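Local coordinates for crystal protein (Bacillus thuringiensis serovar dakota, PDB 2ZTB) that recognises cancer cells and, as a parasporin-2-like member of the aerolysin-type toxins, probably kills them by forming a beta-barrel pore in their membrane, at residues 3-8 / 62-67; 99-104 / 155-160; 108-113 / 136-141; 38-43 / 193-198. All blocks are in the same frame, centred on the assembly; numbering follows the deposited sequence.

Contact 1: 3-8 / 62-67; sequences VIREYL and YKNVGT
R5, E6 and Y7 pair with N64, K63 and Y62 in an antiparallel ladder that adds the short N-terminal strand 4-7 to the edge of the long strand 61-90; the segment axes come within 4.5 Å and run 161° apart. E6 and K63 form the hydrogen-bonded pair, with E6 N to K63 O at 3.0 Å and K63 N to E6 O at 2.8 Å. On the side carrying R5 and N64, the guanidinium of R5 lies flat over one face of the Y62 ring, CZ 4.2 Å from the ring centroid and the planes 29° apart. The stack is off-centre, with NH2 above CD1. R5 reaches it with an extended chain, and its NH1 makes a salt bridge to D192. Beyond, the Y7 and Y62 rings run side by side, nearly parallel but slid apart, CE1 of Y7 3.4 Å from CE2 of Y62; Y60 meets Y7 as well. On the side of E6 and K63, the lysine chain bends at its last torsion (chi4 -72°), which brings NZ to 2.7 Å from Y7 O and, in a weak bond within a salt bridge, to 3.2 Å from E6 OE1. E12 gives NZ a second carboxylate, and F122 a cation-pi partner. The E6 carboxylate in turn takes bonds from T123 N and S124 OG. A buried ammonium shared by a carbonyl and two carboxylates probably stays protonated, and E6 links that charge cluster to the chain segment leading into the hairpin strand 126-132.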
loop_
_atom_site.group_PDB
_atom_site.type_symbol
_atom_site.label_atom_id
_atom_site.label_comp_id
_atom_site.label_asym_id
_atom_site.label_seq_id
_atom_site.Cartn_x
_atom_site.Cartn_y
_atom_site.Cartn_z
ATOM N N VAL A 3 -6.617 -7.189 -10.070
ATOM C CA VAL A 3 -6.024 -7.926 -11.204
ATOM C C VAL A 3 -5.393 -6.966 -12.230
ATOM O O VAL A 3 -6.069 -6.403 -13.104
ATOM C CB VAL A 3 -7.051 -8.870 -11.932
ATOM C CG1 VAL A 3 -6.310 -10.078 -12.577
ATOM C CG2 VAL A 3 -8.159 -9.343 -10.957
ATOM N N ILE A 4 -4.087 -6.788 -12.116
ATOM C CA ILE A 4 -3.360 -5.830 -12.944
ATOM C C ILE A 4 -2.603 -6.564 -14.061
ATOM O O ILE A 4 -2.050 -7.640 -13.844
ATOM C CB ILE A 4 -2.438 -4.940 -12.050
ATOM C CG1 ILE A 4 -3.299 -3.984 -11.200
ATOM C CG2 ILE A 4 -1.401 -4.166 -12.876
ATOM C CD1 ILE A 4 -2.693 -3.635 -9.848
ATOM N N ARG A 5 -2.614 -5.981 -15.253
ATOM C CA ARG A 5 -1.922 -6.545 -16.401
ATOM C C ARG A 5 -1.507 -5.422 -17.333
ATOM O O ARG A 5 -2.338 -4.810 -17.990
ATOM C CB ARG A 5 -2.814 -7.559 -17.131
ATOM C CG ARG A 5 -2.179 -8.221 -18.351
ATOM C CD ARG A 5 -2.879 -9.540 -18.620
ATOM N NE ARG A 5 -2.429 -10.198 -19.841
ATOM C CZ ARG A 5 -1.426 -11.072 -19.919
ATOM N NH1 ARG A 5 -0.729 -11.412 -18.841
ATOM N NH2 ARG A 5 -1.121 -11.613 -21.094
ATOM N N GLU A 6 -0.212 -5.142 -17.377
ATOM C CA GLU A 6 0.273 -4.073 -18.237
ATOM C C GLU A 6 1.582 -4.451 -18.910
ATOM O O GLU A 6 2.189 -5.464 -18.569
ATOM C CB GLU A 6 0.374 -2.735 -17.469
ATOM C CG GLU A 6 1.068 -2.787 -16.123
ATOM C CD GLU A 6 1.078 -1.430 -15.413
ATOM O OE1 GLU A 6 2.141 -0.766 -15.422
ATOM O OE2 GLU A 6 0.028 -1.034 -14.855
ATOM N N TYR A 7 1.990 -3.638 -19.880
ATOM C CA TYR A 7 3.220 -3.839 -20.596
ATOM C C TYR A 7 4.426 -3.799 -19.666
ATOM O O TYR A 7 4.461 -3.044 -18.677
ATOM C CB TYR A 7 3.381 -2.795 -21.700
ATOM C CG TYR A 7 2.473 -2.984 -22.904
ATOM C CD1 TYR A 7 2.051 -4.256 -23.311
ATOM C CD2 TYR A 7 2.057 -1.886 -23.653
ATOM C CE1 TYR A 7 1.220 -4.424 -24.427
ATOM C CE2 TYR A 7 1.232 -2.040 -24.769
ATOM C CZ TYR A 7 0.816 -3.310 -25.156
ATOM O OH TYR A 7 -0.015 -3.444 -26.267
ATOM N N LEU A 8 5.409 -4.637 -19.979
ATOM C CA LEU A 8 6.705 -4.562 -19.339
ATOM C C LEU A 8 7.503 -3.510 -20.114
ATOM O O LEU A 8 7.407 -3.427 -21.351
ATOM C CB LEU A 8 7.384 -5.931 -19.353
ATOM C CG LEU A 8 8.752 -6.058 -18.660
ATOM C CD1 LEU A 8 8.625 -5.963 -17.137
ATOM C CD2 LEU A 8 9.449 -7.372 -19.088
ATOM N N TYR A 62 4.000 -8.728 -20.775
ATOM C CA TYR A 62 3.218 -8.110 -19.716
ATOM C C TYR A 62 3.761 -8.465 -18.356
ATOM O O TYR A 62 4.274 -9.560 -18.153
ATOM C CB TYR A 62 1.756 -8.567 -19.775
ATOM C CG TYR A 62 1.085 -8.397 -21.115
ATOM C CD1 TYR A 62 1.072 -9.441 -22.050
ATOM C CD2 TYR A 62 0.450 -7.204 -21.454
ATOM C CE1 TYR A 62 0.452 -9.298 -23.290
ATOM C CE2 TYR A 62 -0.185 -7.055 -22.697
ATOM C CZ TYR A 62 -0.175 -8.102 -23.602
ATOM O OH TYR A 62 -0.804 -7.952 -24.828
ATOM N N LYS A 63 3.662 -7.506 -17.442
ATOM C CA LYS A 63 3.797 -7.732 -16.011
ATOM C C LYS A 63 2.381 -7.753 -15.406
ATOM O O LYS A 63 1.469 -7.065 -15.887
ATOM C CB LYS A 63 4.671 -6.648 -15.370
ATOM C CG LYS A 63 4.294 -5.202 -15.707
ATOM C CD LYS A 63 5.084 -4.244 -14.813
ATOM C CE LYS A 63 4.605 -2.817 -14.922
ATOM N NZ LYS A 63 4.933 -2.098 -16.185
ATOM N N ASN A 64 2.209 -8.579 -14.375
ATOM C CA ASN A 64 0.909 -8.868 -13.790
ATOM C C ASN A 64 1.032 -8.860 -12.277
ATOM O O ASN A 64 2.043 -9.295 -11.738
ATOM C CB ASN A 64 0.408 -10.263 -14.192
ATOM C CG ASN A 64 0.438 -10.509 -15.697
ATOM O OD1 ASN A 64 1.471 -10.885 -16.267
ATOM N ND2 ASN A 64 -0.696 -10.324 -16.336
ATOM N N VAL A 65 -0.019 -8.398 -11.605
ATOM C CA VAL A 65 -0.164 -8.565 -10.164
ATOM C C VAL A 65 -1.224 -9.641 -9.973
ATOM O O VAL A 65 -2.277 -9.606 -10.606
ATOM C CB VAL A 65 -0.565 -7.232 -9.458
ATOM C CG1 VAL A 65 -0.652 -7.404 -7.942
ATOM C CG2 VAL A 65 0.419 -6.109 -9.810
ATOM N N GLY A 66 -0.929 -10.628 -9.138
ATOM C CA GLY A 66 -1.892 -11.683 -8.855
ATOM C C GLY A 66 -2.809 -11.264 -7.716
ATOM O O GLY A 66 -2.905 -10.080 -7.368
ATOM N N THR A 67 -3.475 -12.246 -7.125
ATOM C CA THR A 67 -4.428 -12.013 -6.060
ATOM C C THR A 67 -3.673 -11.623 -4.801
ATOM O O THR A 67 -2.701 -12.287 -4.416
ATOM C CB THR A 67 -5.283 -13.271 -5.817
ATOM O OG1 THR A 67 -5.753 -13.764 -7.078
ATOM C CG2 THR A 67 -6.475 -12.970 -4.918
#

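Contact 2: 99-104 / 155-160. With EDO (1,2-ethanediol), chain F; EDO (1,2-ethanediol), chain G.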
loop_
_atom_site.group_PDB
_atom_site.type_symbol
_atom_site.label_atom_id
_atom_site.label_comp_id
_atom_site.label_asym_id
_atom_site.label_seq_id
_atom_site.Cartn_x
_atom_site.Cartn_y
_atom_site.Cartn_z
ATOM N N THR A 99 -25.406 18.963 36.166
ATOM C CA THR A 99 -25.249 18.117 35.002
ATOM C C THR A 99 -24.495 18.890 33.920
ATOM O O THR A 99 -24.935 19.946 33.462
ATOM C CB THR A 99 -26.606 17.584 34.487
ATOM O OG1 THR A 99 -27.315 16.969 35.570
ATOM C CG2 THR A 99 -26.400 16.551 33.389
ATOM N N ILE A 100 -23.333 18.368 33.547
ATOM C CA ILE A 100 -22.522 18.979 32.507
ATOM C C ILE A 100 -22.371 18.032 31.323
ATOM O O ILE A 100 -22.653 16.837 31.434
ATOM C CB ILE A 100 -21.129 19.443 33.031
ATOM C CG1 ILE A 100 -20.277 18.243 33.479
ATOM C CG2 ILE A 100 -21.284 20.518 34.146
ATOM C CD1 ILE A 100 -18.776 18.438 33.292
ATOM N N THR A 101 -21.963 18.596 30.190
ATOM C CA THR A 101 -21.612 17.846 29.011
ATOM C C THR A 101 -20.117 18.028 28.735
ATOM O O THR A 101 -19.625 19.144 28.664
ATOM C CB THR A 101 -22.458 18.286 27.789
ATOM O OG1 THR A 101 -23.845 18.026 28.050
ATOM C CG2 THR A 101 -22.034 17.530 26.537
ATOM N N ILE A 102 -19.406 16.913 28.616
ATOM C CA ILE A 102 -17.993 16.907 28.277
ATOM C C ILE A 102 -17.850 16.357 26.833
ATOM O O ILE A 102 -18.478 15.364 26.480
ATOM C CB ILE A 102 -17.130 16.141 29.368
ATOM C CG1 ILE A 102 -15.633 16.214 29.045
ATOM C CG2 ILE A 102 -17.519 14.651 29.496
ATOM C CD1 ILE A 102 -14.706 16.050 30.280
ATOM N N THR A 103 -17.053 17.037 26.008
ATOM C CA THR A 103 -16.950 16.764 24.582
ATOM C C THR A 103 -15.497 16.631 24.167
ATOM O O THR A 103 -14.656 17.432 24.567
ATOM C CB THR A 103 -17.637 17.870 23.726
ATOM O OG1 THR A 103 -18.970 18.087 24.192
ATOM C CG2 THR A 103 -17.714 17.466 22.250
ATOM N N GLY A 104 -15.211 15.593 23.377
ATOM C CA GLY A 104 -13.907 15.395 22.760
ATOM C C GLY A 104 -14.061 15.021 21.294
ATOM O O GLY A 104 -15.129 14.595 20.860
ATOM N N THR A 155 -16.718 12.800 16.995
ATOM C CA THR A 155 -16.999 13.698 18.113
ATOM C C THR A 155 -17.852 12.923 19.119
ATOM O O THR A 155 -18.867 12.323 18.750
ATOM C CB THR A 155 -17.748 14.992 17.650
ATOM O OG1 THR A 155 -16.978 15.645 16.637
ATOM C CG2 THR A 155 -17.905 15.954 18.762
ATOM N N VAL A 156 -17.431 12.930 20.380
ATOM C CA VAL A 156 -18.149 12.227 21.441
ATOM C C VAL A 156 -18.467 13.181 22.588
ATOM O O VAL A 156 -17.558 13.762 23.186
ATOM C CB VAL A 156 -17.353 10.974 21.972
ATOM C CG1 VAL A 156 -18.088 10.294 23.129
ATOM C CG2 VAL A 156 -17.103 9.978 20.866
ATOM N N SER A 157 -19.760 13.353 22.863
ATOM C CA SER A 157 -20.229 14.090 24.025
ATOM C C SER A 157 -20.851 13.151 25.049
ATOM O O SER A 157 -21.528 12.193 24.688
ATOM C CB SER A 157 -21.292 15.117 23.624
ATOM O OG SER A 157 -20.698 16.211 22.960
ATOM N N LYS A 158 -20.634 13.449 26.325
ATOM C CA LYS A 158 -21.259 12.712 27.407
ATOM C C LYS A 158 -21.777 13.669 28.461
ATOM O O LYS A 158 -21.054 14.562 28.908
ATOM C CB LYS A 158 -20.300 11.669 28.001
ATOM C CG LYS A 158 -19.976 10.520 27.034
ATOM C CD LYS A 158 -19.391 9.280 27.697
ATOM C CE LYS A 158 -20.413 8.565 28.574
ATOM N NZ LYS A 158 -19.756 7.543 29.448
ATOM N N SER A 159 -23.048 13.516 28.824
ATOM C CA SER A 159 -23.592 14.239 29.970
ATOM C C SER A 159 -23.229 13.467 31.230
ATOM O O SER A 159 -23.129 12.237 31.205
ATOM C CB SER A 159 -25.110 14.419 29.870
ATOM O OG SER A 159 -25.778 13.174 29.863
ATOM N N VAL A 160 -22.987 14.190 32.313
ATOM C CA VAL A 160 -22.639 13.586 33.593
ATOM C C VAL A 160 -23.109 14.492 34.741
ATOM O O VAL A 160 -23.000 15.716 34.671
ATOM C CB VAL A 160 -21.114 13.206 33.668
ATOM C CG1 VAL A 160 -20.218 14.422 33.504
ATOM C CG2 VAL A 160 -20.774 12.446 34.948
HETATM C C1 EDO F . -21.683 16.433 19.616
HETATM O O1 EDO F . -20.669 16.059 20.561
HETATM C C2 EDO F . -21.844 15.267 18.654
HETATM O O2 EDO F . -21.163 14.151 19.238
HETATM C C1 EDO G . -15.901 20.750 26.481
HETATM O O1 EDO G . -15.617 19.461 27.044
HETATM C C2 EDO G . -14.601 21.382 25.994
HETATM O O2 EDO G . -14.855 22.462 25.082
#
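T103 and S157 face each other in a non-hydrogen-bonded pair, and the threonine shows how the polar side of this ladder is built. Its CB stands 3.6 Å from S157 OG. There the side chain forks: OG1 goes to S157 OG at 2.8 Å, a hydrogen bond in which either hydroxyl may donate, while CG2, opposite the backbone N across the CA-CB bond (chi1 -52° for OG1), lies 3.3 Å from S157 OG and packs on T155 CG2 at 3.8 Å. A 1,2-ethanediol, probably from the crystallisation liquor, lies beside S157 OG and takes the T155 carbonyl as an acceptor. On the other side of the sheet, I100 CG1 and V160 CG1 lie alongside each other 3.8 Å apart, and I172 of strand 168-199 touches both residues. Between the faces, the backbones of I100, I102 and G104 each exchange two hydrogen bonds with V160, K158 and V156, as in I102 N to K158 O at 2.9 Å with 168° at the hydrogen. Such regular antiparallel pairing, with T101, T103, S157 and S159 on one exposed face and mostly aliphatic residues (I100, I102, V156, V160), with K158 reaching T240, on the other, fits the long, Ser/Thr-rich beta strands of aerolysin-type pore-forming toxins.

Contact 3: 108-113 / 136-141; sequences NTSTVT and GEVSFS
The ring of F140 is the one flat group at work here, met on one face by V112 and at its edge by the backbone of S110. V112 CB sits 3.8 Å from the ring centroid and only 17° off the ring normal, a CH-pi contact over the face, and V112 CG1 approaches CD2 of the same ring at 3.6 Å. Placing CG1 between the backbone N and the carbonyl carbon (chi1 71°) is what lays this methyl on the ring. In the ring plane, CZ of F140 points at the carbonyl oxygen of S110, 3.2 Å away, and S110 CB lies 3.8 Å from the same carbon. One step along, V138 CG2 packs against S110 OG at 3.7 Å; that hydroxyl finds its polar partner in N232, on the neighbouring strand 223-247. T150 of strand 147-164 also touches F140. The two strands are not bonded to each other: their axes pass 8.2 Å apart at 43°, a face-to-face crossing of separate sheets. V138 and F140 point at strand 96-116, whereas E137, S139 and S141 between and beside them are exposed. This is the pattern of an amphipathic beta-hairpin, strands 126-132 and 136-142, folded with its apolar side against the body of the toxin; in aerolysin-type toxins such a hairpin is the probable membrane-inserting element.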
loop_
_atom_site.group_PDB
_atom_site.type_symbol
_atom_site.label_atom_id
_atom_site.label_comp_id
_atom_site.label_asym_id
_atom_site.label_seq_id
_atom_site.Cartn_x
_atom_site.Cartn_y
_atom_site.Cartn_z
ATOM N N ASN A 108 -9.758 9.620 13.284
ATOM C CA ASN A 108 -9.387 8.267 12.873
ATOM C C ASN A 108 -8.550 8.363 11.621
ATOM O O ASN A 108 -8.849 9.172 10.749
ATOM C CB ASN A 108 -10.626 7.406 12.555
ATOM C CG ASN A 108 -11.542 7.192 13.750
ATOM O OD1 ASN A 108 -11.146 7.298 14.916
ATOM N ND2 ASN A 108 -12.781 6.856 13.456
ATOM N N THR A 109 -7.497 7.555 11.531
ATOM C CA THR A 109 -6.735 7.458 10.279
ATOM C C THR A 109 -6.748 6.044 9.712
ATOM O O THR A 109 -6.719 5.055 10.459
ATOM C CB THR A 109 -5.272 7.945 10.430
ATOM O OG1 THR A 109 -4.631 7.227 11.488
ATOM C CG2 THR A 109 -5.215 9.435 10.725
ATOM N N SER A 110 -6.795 5.967 8.385
ATOM C CA SER A 110 -6.574 4.717 7.643
ATOM C C SER A 110 -5.426 4.930 6.678
ATOM O O SER A 110 -5.479 5.842 5.858
ATOM C CB SER A 110 -7.817 4.320 6.847
ATOM O OG SER A 110 -8.973 4.373 7.657
ATOM N N THR A 111 -4.394 4.097 6.785
ATOM C CA THR A 111 -3.177 4.239 5.980
ATOM C C THR A 111 -2.912 2.988 5.111
ATOM O O THR A 111 -2.996 1.859 5.598
ATOM C CB THR A 111 -1.973 4.573 6.880
ATOM O OG1 THR A 111 -2.247 5.790 7.592
ATOM C CG2 THR A 111 -0.653 4.744 6.063
ATOM N N VAL A 112 -2.642 3.193 3.820
ATOM C CA VAL A 112 -2.100 2.121 2.953
ATOM C C VAL A 112 -0.642 2.447 2.546
ATOM O O VAL A 112 -0.265 3.617 2.390
ATOM C CB VAL A 112 -3.020 1.836 1.717
ATOM C CG1 VAL A 112 -2.967 2.982 0.699
ATOM C CG2 VAL A 112 -2.688 0.487 1.057
ATOM N N THR A 113 0.181 1.406 2.436
ATOM C CA THR A 113 1.547 1.502 1.897
ATOM C C THR A 113 1.827 0.221 1.098
ATOM O O THR A 113 1.334 -0.864 1.433
ATOM C CB THR A 113 2.607 1.779 3.010
ATOM O OG1 THR A 113 3.859 2.175 2.430
ATOM C CG2 THR A 113 2.811 0.573 3.926
ATOM N N GLY A 136 -13.524 -1.222 11.359
ATOM C CA GLY A 136 -14.477 -1.402 10.268
ATOM C C GLY A 136 -13.824 -1.484 8.900
ATOM O O GLY A 136 -12.614 -1.692 8.795
ATOM N N GLU A 137 -14.636 -1.330 7.852
ATOM C CA GLU A 137 -14.167 -1.492 6.480
ATOM C C GLU A 137 -13.342 -0.307 6.012
ATOM O O GLU A 137 -13.735 0.853 6.175
ATOM C CB GLU A 137 -15.298 -1.750 5.480
ATOM C CG GLU A 137 -14.732 -2.176 4.102
ATOM C CD GLU A 137 -15.717 -2.054 2.947
ATOM O OE1 GLU A 137 -16.849 -2.589 3.043
ATOM O OE2 GLU A 137 -15.337 -1.440 1.924
ATOM N N VAL A 138 -12.199 -0.642 5.420
ATOM C CA VAL A 138 -11.261 0.305 4.830
ATOM C C VAL A 138 -11.022 -0.129 3.365
ATOM O O VAL A 138 -10.800 -1.309 3.093
ATOM C CB VAL A 138 -9.950 0.306 5.661
ATOM C CG1 VAL A 138 -8.830 0.990 4.946
ATOM C CG2 VAL A 138 -10.187 0.964 7.038
ATOM N N SER A 139 -11.123 0.808 2.427
ATOM C CA SER A 139 -10.710 0.536 1.048
ATOM C C SER A 139 -9.835 1.641 0.444
ATOM O O SER A 139 -9.966 2.819 0.791
ATOM C CB SER A 139 -11.903 0.257 0.150
ATOM O OG SER A 139 -12.596 1.452 -0.132
ATOM N N PHE A 140 -8.943 1.230 -0.459
ATOM C CA PHE A 140 -8.013 2.125 -1.136
ATOM C C PHE A 140 -7.865 1.719 -2.608
ATOM O O PHE A 140 -7.883 0.531 -2.944
ATOM C CB PHE A 140 -6.629 2.057 -0.477
ATOM C CG PHE A 140 -6.534 2.737 0.878
ATOM C CD1 PHE A 140 -6.603 1.996 2.048
ATOM C CD2 PHE A 140 -6.328 4.111 0.973
ATOM C CE1 PHE A 140 -6.517 2.621 3.283
ATOM C CE2 PHE A 140 -6.224 4.737 2.198
ATOM C CZ PHE A 140 -6.319 3.995 3.354
ATOM N N SER A 141 -7.730 2.716 -3.476
ATOM C CA SER A 141 -7.261 2.511 -4.851
ATOM C C SER A 141 -5.902 3.219 -4.932
ATOM O O SER A 141 -5.829 4.454 -4.990
ATOM C CB SER A 141 -8.267 3.073 -5.865
ATOM O OG SER A 141 -8.070 2.496 -7.152
#

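Contact 4: 38-43 / 193-198; sequences IALNNE and GYFGAN
L40 crosses the F195 ring with its CD1 methyl over one face, 3.9 Å from the centroid and 15° off the normal, a CH-pi contact over the face, not at the ring edge. With F195 CG anti to its carbonyl carbon and L40 CG anti to the backbone N (chi1 178°), methyl and ring meet obliquely; CD2 of L40 adds a second contact to F195 CE2 at 4.0 Å. Farther along, I38 and A197 lie on one side of the sheet as a non-hydrogen-bonded pair, I38 CG2 4.3 Å from A197 CB. A39 faces G196 on the other side, and these two carry both direct backbone bonds: A39 N to G196 O, bent and arriving from above the carbonyl plane, and G196 N to A39 O, straight at 171°; each is 2.9 Å long. Past L40 the strands separate, and a water carries the link onward, accepting from N41 N at 2.6 Å and donating to Y194 O at 2.8 Å. The parting coincides with a type II' turn from L40 to E43, closed by E43 N to L40 O at 2.8 Å, which sends the chain back as strand 43-46. Helix 20-31 packs against the sheet here: V23 touches I38 and F195, and F27 touches F195 and A197. Strand 194-198 lies between two partners: G196 bonds A39 of strand 37-40, while F195 and A197 bond N213 and W211 of strand 210-214 through their backbones. Helix 53-56 reaches A39 through T54.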
loop_
_atom_site.group_PDB
_atom_site.type_symbol
_atom_site.label_atom_id
_atom_site.label_comp_id
_atom_site.label_asym_id
_atom_site.label_seq_id
_atom_site.Cartn_x
_atom_site.Cartn_y
_atom_site.Cartn_z
ATOM N N ILE A 38 17.268 -5.150 -30.121
ATOM C CA ILE A 38 16.247 -5.929 -29.413
ATOM C C ILE A 38 14.987 -5.074 -29.290
ATOM O O ILE A 38 15.026 -3.888 -29.572
ATOM C CB ILE A 38 16.735 -6.442 -28.014
ATOM C CG1 ILE A 38 17.012 -5.274 -27.044
ATOM C CG2 ILE A 38 17.955 -7.431 -28.183
ATOM C CD1 ILE A 38 17.259 -5.671 -25.575
ATOM N N ALA A 39 13.876 -5.682 -28.886
ATOM C CA ALA A 39 12.589 -5.025 -28.883
ATOM C C ALA A 39 11.672 -5.605 -27.819
ATOM O O ALA A 39 11.735 -6.789 -27.509
ATOM C CB ALA A 39 11.939 -5.127 -30.257
ATOM N N LEU A 40 10.827 -4.737 -27.259
ATOM C CA LEU A 40 9.863 -5.091 -26.229
ATOM C C LEU A 40 8.667 -4.225 -26.477
ATOM O O LEU A 40 8.775 -2.997 -26.474
ATOM C CB LEU A 40 10.436 -4.802 -24.835
ATOM C CG LEU A 40 9.624 -5.045 -23.560
ATOM C CD1 LEU A 40 9.237 -6.519 -23.403
ATOM C CD2 LEU A 40 10.416 -4.574 -22.360
ATOM N N ASN A 41 7.519 -4.858 -26.691
ATOM C CA ASN A 41 6.267 -4.122 -26.908
ATOM C C ASN A 41 6.473 -2.974 -27.916
ATOM O O ASN A 41 6.774 -3.245 -29.089
ATOM C CB ASN A 41 5.687 -3.659 -25.568
ATOM C CG ASN A 41 5.431 -4.821 -24.617
ATOM O OD1 ASN A 41 4.781 -5.794 -24.985
ATOM N ND2 ASN A 41 5.933 -4.719 -23.386
ATOM N N ASN A 42 6.372 -1.715 -27.470
ATOM C CA ASN A 42 6.576 -0.564 -28.378
ATOM C C ASN A 42 7.944 0.146 -28.331
ATOM O O ASN A 42 8.106 1.243 -28.884
ATOM C CB ASN A 42 5.430 0.446 -28.245
ATOM C CG ASN A 42 4.117 -0.097 -28.789
ATOM O OD1 ASN A 42 3.220 -0.497 -27.943
ATOM N ND2 ASN A 42 3.992 -0.126 -30.212
ATOM N N GLU A 43 8.929 -0.504 -27.708
ATOM C CA GLU A 43 10.273 0.048 -27.562
ATOM C C GLU A 43 11.293 -0.850 -28.242
ATOM O O GLU A 43 11.030 -2.021 -28.498
ATOM C CB GLU A 43 10.658 0.116 -26.087
ATOM C CG GLU A 43 9.808 0.975 -25.184
ATOM C CD GLU A 43 10.016 0.592 -23.738
ATOM O OE1 GLU A 43 9.488 -0.473 -23.336
ATOM O OE2 GLU A 43 10.707 1.346 -23.012
ATOM N N GLY A 193 5.081 -13.442 -21.958
ATOM C CA GLY A 193 5.160 -12.835 -23.289
ATOM C C GLY A 193 6.556 -12.888 -23.879
ATOM O O GLY A 193 7.356 -13.736 -23.501
ATOM N N TYR A 194 6.864 -11.963 -24.787
ATOM C CA TYR A 194 8.028 -12.119 -25.666
ATOM C C TYR A 194 8.913 -10.890 -25.779
ATOM O O TYR A 194 8.459 -9.759 -25.558
ATOM C CB TYR A 194 7.581 -12.554 -27.078
ATOM C CG TYR A 194 6.714 -13.796 -27.088
ATOM C CD1 TYR A 194 5.340 -13.709 -26.827
ATOM C CD2 TYR A 194 7.257 -15.055 -27.359
ATOM C CE1 TYR A 194 4.533 -14.832 -26.809
ATOM C CE2 TYR A 194 6.447 -16.203 -27.363
ATOM C CZ TYR A 194 5.088 -16.073 -27.074
ATOM O OH TYR A 194 4.262 -17.175 -27.068
ATOM N N PHE A 195 10.183 -11.146 -26.108
ATOM C CA PHE A 195 11.116 -10.140 -26.605
ATOM C C PHE A 195 11.462 -10.443 -28.068
ATOM O O PHE A 195 11.376 -11.598 -28.519
ATOM C CB PHE A 195 12.400 -10.161 -25.800
ATOM C CG PHE A 195 12.307 -9.492 -24.452
ATOM C CD1 PHE A 195 11.673 -10.116 -23.391
ATOM C CD2 PHE A 195 12.918 -8.266 -24.237
ATOM C CE1 PHE A 195 11.602 -9.506 -22.145
ATOM C CE2 PHE A 195 12.865 -7.656 -22.994
ATOM C CZ PHE A 195 12.211 -8.279 -21.942
ATOM N N GLY A 196 11.874 -9.403 -28.796
ATOM C CA GLY A 196 12.250 -9.520 -30.208
ATOM C C GLY A 196 13.718 -9.174 -30.377
ATOM O O GLY A 196 14.293 -8.489 -29.543
ATOM N N ALA A 197 14.336 -9.677 -31.435
ATOM C CA ALA A 197 15.705 -9.306 -31.782
ATOM C C ALA A 197 15.868 -9.297 -33.284
ATOM O O ALA A 197 15.307 -10.150 -33.984
ATOM C CB ALA A 197 16.723 -10.259 -31.137
ATOM N N ASN A 198 16.626 -8.326 -33.785
ATOM C CA ASN A 198 16.987 -8.309 -35.211
ATOM C C ASN A 198 18.472 -8.527 -35.412
ATOM O O ASN A 198 19.301 -7.902 -34.745
ATOM C CB ASN A 198 16.511 -7.034 -35.921
ATOM C CG ASN A 198 17.110 -5.761 -35.335
ATOM O OD1 ASN A 198 16.660 -5.266 -34.300
ATOM N ND2 ASN A 198 18.127 -5.222 -36.005
HETATM O O HOH W 1 7.341 -7.462 -26.705
#

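Overall arrangement
From the N terminus, contact 1 first closes a loop of 53 residues when strand 61-90 returns to pair with strand 4-7. Contact 4 opens inside that loop at 38-43 and closes only at 193-198, so the two cross; they also touch, L8 O lying 2.8 Å from N41 ND2, a probable hydrogen bond. Contact 2 is nested within the long loop of contact 4, and contact 3 within that of contact 2, the last two sharing strand 96-116. Contacts 1 and 4 tie the N-terminal strands to the long strands 61-90 and 168-199 at one end of the elongated molecule. Contact 2, its centre about 67 Å from that of contact 4, ties strands far along the other end, and contact 3 lays the hairpin near the middle.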